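Local coordinates for putative periplasmic protein ydgH (Salmonella enterica subsp. enterica serovar Typhimurium, PDB 4EVU) that is of unknown function but is probably a secreted or periplasmic protein, represented here by its C-terminal DUF1471 (YdgH/BhsA/McbA-like) domain, at residues B[51-56]-B[64-69]. Residues are numbered along the deposited sequence; the frame is centred on the assembly and turned at random.
Sequences YHITRQ and ITISAD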
ATOM      1  N   TYR B  51       4.050   4.138 -12.596  1.00 12.98           N
ATOM      2  CA  TYR B  51       3.442   5.077 -11.665  1.00 12.08           C
ATOM      3  C   TYR B  51       4.241   5.127 -10.368  1.00 12.44           C
ATOM      4  O   TYR B  51       4.963   4.200 -10.051  1.00 13.32           O
ATOM      5  CB  TYR B  51       1.962   4.739 -11.393  1.00 13.13           C
ATOM      6  CG  TYR B  51       1.784   3.449 -10.662  1.00 15.44           C
ATOM      7  CD1 TYR B  51       1.793   3.397  -9.286  1.00 15.54           C
ATOM      8  CD2 TYR B  51       1.605   2.264 -11.366  1.00 15.03           C
ATOM      9  CE1 TYR B  51       1.628   2.197  -8.592  1.00 16.48           C
ATOM     10  CE2 TYR B  51       1.456   1.064 -10.676  1.00 16.47           C
ATOM     11  CZ  TYR B  51       1.454   1.047  -9.288  1.00 16.34           C
ATOM     12  OH  TYR B  51       1.320  -0.152  -8.621  1.00 19.53           O
ATOM     13  N   HIS B  52       4.049   6.202  -9.615  1.00 11.77           N
ATOM     14  CA  HIS B  52       4.645   6.356  -8.308  1.00 12.48           C
ATOM     15  C   HIS B  52       3.610   6.980  -7.387  1.00 10.67           C
ATOM     16  O   HIS B  52       3.077   8.059  -7.655  1.00 11.41           O
ATOM     17  CB  HIS B  52       5.881   7.248  -8.336  1.00 12.26           C
ATOM     18  CG  HIS B  52       6.486   7.455  -7.005  1.00 13.46           C
ATOM     19  ND1 HIS B  52       7.017   6.429  -6.255  1.00 14.21           N
ATOM     20  CD2 HIS B  52       6.554   8.566  -6.242  1.00 14.17           C
ATOM     21  CE1 HIS B  52       7.401   6.918  -5.086  1.00 15.34           C
ATOM     22  NE2 HIS B  52       7.152   8.212  -5.064  1.00 17.75           N
ATOM     23  N   ILE B  53       3.264   6.248  -6.311  1.00 11.56           N
ATOM     24  CA  ILE B  53       2.299   6.744  -5.353  1.00 13.15           C
ATOM     25  C   ILE B  53       2.875   7.950  -4.602  1.00 11.27           C
ATOM     26  O   ILE B  53       3.975   7.902  -4.089  1.00 14.32           O
ATOM     27  CB  ILE B  53       1.810   5.622  -4.369  1.00 14.56           C
ATOM     28  CG1 ILE B  53       1.095   4.452  -5.158  1.00 18.81           C
ATOM     29  CG2 ILE B  53       0.948   6.223  -3.244  1.00 14.51           C
ATOM     30  CD1 ILE B  53       0.341   3.431  -4.399  1.00 23.92           C
ATOM     31  N   THR B  54       2.123   9.045  -4.617  1.00 11.66           N
ATOM     32  CA  THR B  54       2.510  10.297  -3.969  1.00 12.00           C
ATOM     33  C   THR B  54       1.772  10.595  -2.675  1.00 11.30           C
ATOM     34  O   THR B  54       2.331  11.260  -1.793  1.00 12.62           O
ATOM     35  CB  THR B  54       2.323  11.457  -4.952  1.00 13.50           C
ATOM     36  OG1 THR B  54       1.028  11.359  -5.546  1.00 15.62           O
ATOM     37  CG2 THR B  54       3.384  11.353  -6.068  1.00 14.55           C
ATOM     38  N   ARG B  55       0.543  10.098  -2.528  1.00 10.92           N
ATOM     39  CA  ARG B  55      -0.251  10.293  -1.324  1.00 10.66           C
ATOM     40  C   ARG B  55      -1.103   9.078  -1.052  1.00  9.66           C
ATOM     41  O   ARG B  55      -1.612   8.494  -1.982  1.00 11.33           O
ATOM     42  CB  ARG B  55      -1.179  11.509  -1.430  1.00 12.23           C
ATOM     43  CG  ARG B  55      -0.548  12.820  -1.834  1.00 14.32           C
ATOM     44  CD  ARG B  55       0.177  13.506  -0.665  1.00 15.27           C
ATOM     45  NE  ARG B  55       0.674  14.808  -1.094  1.00 17.05           N
ATOM     46  CZ  ARG B  55       1.837  15.008  -1.746  1.00 15.22           C
ATOM     47  NH1 ARG B  55       2.680  14.002  -2.024  1.00 16.85           N
ATOM     48  NH2 ARG B  55       2.157  16.225  -2.138  1.00 17.34           N
ATOM     49  N   GLN B  56      -1.293   8.742   0.211  1.00 11.73           N
ATOM     50  CA  GLN B  56      -2.229   7.712   0.617  1.00 12.63           C
ATOM     51  C   GLN B  56      -2.816   8.012   1.980  1.00 12.15           C
ATOM     52  O   GLN B  56      -2.102   8.394   2.895  1.00 12.77           O
ATOM     53  CB  GLN B  56      -1.607   6.327   0.550  1.00 14.28           C
ATOM     54  CG  GLN B  56      -0.432   6.108   1.487  1.00 17.95           C
ATOM     55  CD  GLN B  56       0.641   5.133   0.916  1.00 22.21           C
ATOM     56  OE1 GLN B  56       1.584   5.549   0.237  1.00 25.41           O
ATOM     57  NE2 GLN B  56       0.482   3.833   1.200  1.00 24.85           N
ATOM     58  N   ILE B  64      -9.578   3.722   0.998  1.00 16.83           N
ATOM     59  CA  ILE B  64      -8.270   4.377   0.892  1.00 14.58           C
ATOM     60  C   ILE B  64      -8.383   5.442  -0.211  1.00 14.14           C
ATOM     61  O   ILE B  64      -9.068   5.224  -1.192  1.00 14.43           O
ATOM     62  CB  ILE B  64      -7.136   3.329   0.609  1.00 14.42           C
ATOM     63  CG1 ILE B  64      -5.790   3.990   0.659  1.00 14.49           C
ATOM     64  CG2 ILE B  64      -7.364   2.548  -0.686  1.00 15.22           C
ATOM     65  CD1 ILE B  64      -4.587   3.057   0.654  1.00 15.82           C
ATOM     66  N   THR B  65      -7.788   6.601   0.015  1.00 13.32           N
ATOM     67  CA  THR B  65      -7.645   7.653  -0.989  1.00 12.56           C
ATOM     68  C   THR B  65      -6.194   7.681  -1.385  1.00 11.84           C
ATOM     69  O   THR B  65      -5.316   7.651  -0.551  1.00 11.06           O
ATOM     70  CB  THR B  65      -8.117   9.004  -0.404  1.00 13.80           C
ATOM     71  OG1 THR B  65      -9.509   8.920  -0.118  1.00 16.25           O
ATOM     72  CG2 THR B  65      -7.886  10.130  -1.379  1.00 14.03           C
ATOM     73  N   ILE B  66      -5.951   7.649  -2.690  1.00 12.88           N
ATOM     74  CA  ILE B  66      -4.618   7.523  -3.224  1.00 14.48           C
ATOM     75  C   ILE B  66      -4.419   8.464  -4.353  1.00 14.33           C
ATOM     76  O   ILE B  66      -5.333   8.659  -5.165  1.00 15.53           O
ATOM     77  CB  ILE B  66      -4.462   6.129  -3.892  1.00 18.44           C
ATOM     78  CG1 ILE B  66      -4.189   5.080  -2.861  1.00 21.51           C
ATOM     79  CG2 ILE B  66      -3.308   6.098  -4.939  1.00 20.41           C
ATOM     80  CD1 ILE B  66      -2.716   4.588  -2.881  1.00 26.79           C
ATOM     81  N   SER B  67      -3.178   8.953  -4.457  1.00 14.02           N
ATOM     82  CA  SER B  67      -2.770   9.593  -5.688  1.00 14.61           C
ATOM     83  C   SER B  67      -1.415   9.051  -6.127  1.00 13.78           C
ATOM     84  O   SER B  67      -0.601   8.649  -5.316  1.00 14.00           O
ATOM     85  CB  SER B  67      -2.698  11.073  -5.525  1.00 16.14           C
ATOM     86  OG  SER B  67      -1.708  11.451  -4.643  1.00 17.89           O
ATOM     87  N   ALA B  68      -1.206   9.083  -7.439  1.00 13.41           N
ATOM     88  CA  ALA B  68       0.011   8.599  -8.077  1.00 12.96           C
ATOM     89  C   ALA B  68       0.358   9.411  -9.300  1.00 12.62           C
ATOM     90  O   ALA B  68      -0.494   9.724 -10.131  1.00 14.27           O
ATOM     91  CB  ALA B  68      -0.131   7.129  -8.490  1.00 13.60           C
ATOM     92  N   ASP B  69       1.627   9.741  -9.401  1.00 11.10           N
ATOM     93  CA  ASP B  69       2.173  10.350 -10.616  1.00 12.13           C
ATOM     94  C   ASP B  69       2.320   9.235 -11.679  1.00 11.04           C
ATOM     95  O   ASP B  69       2.652   8.084 -11.339  1.00 11.54           O
ATOM     96  CB  ASP B  69       3.536  10.930 -10.334  1.00 11.56           C
ATOM     97  CG  ASP B  69       3.534  12.276  -9.658  1.00 11.62           C
ATOM     98  OD1 ASP B  69       2.533  13.014  -9.749  1.00 14.83           O
ATOM     99  OD2 ASP B  69       4.619  12.621  -9.079  1.00 13.28           O
TER
HETATM  100  O   HOH W   1       0.828  13.498  -7.420  1.00 22.04           O
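His52 and Asp69 form a hydrogen-bonded antiparallel pair, His52 N to Asp69 O 2.9 Å and Asp69 N to His52 O 2.8 Å, while further along Ser67 O receives both Thr54 N, at 2.8 Å, and, weakly, Arg55 N. Two residues thus face one: a classic beta bulge, completed by the bond from Ser67 N to Arg55 O and lying in the hairpin of strands 50-57 and 63-71. This hairpin supplies the two central strands of the domain's four-stranded mixed sheet, with helix 32-45 packed against Tyr51, Ile64 and Ile66. At the bulge, Thr54 OG1 lies 2.9 Å from Ser67 OG in a hydroxyl-hydroxyl hydrogen bond. A chi1 of 48° sets Thr54 OG1 between its own backbone N and carbonyl carbon, leaving CG2 to lie against the Asp69 carboxylate, 3.5 Å from OD2. One water links that OG1 to Asp69 OD1, to which it donates. Arg55 bends back at chi2 (-79°), and its NH1 donates a hydrogen bond to Thr54 O from above the carbonyl plane. On the face opposite Arg55, Ser67 and Asp69, the Ile53 and Ile66 side chains cross at about a right angle, their CD1 methyls 3.6 Å apart, and Ile66 CD1 also touches Gln56 CB; the Gln56 amide bonds to Gln56 of the second subunit.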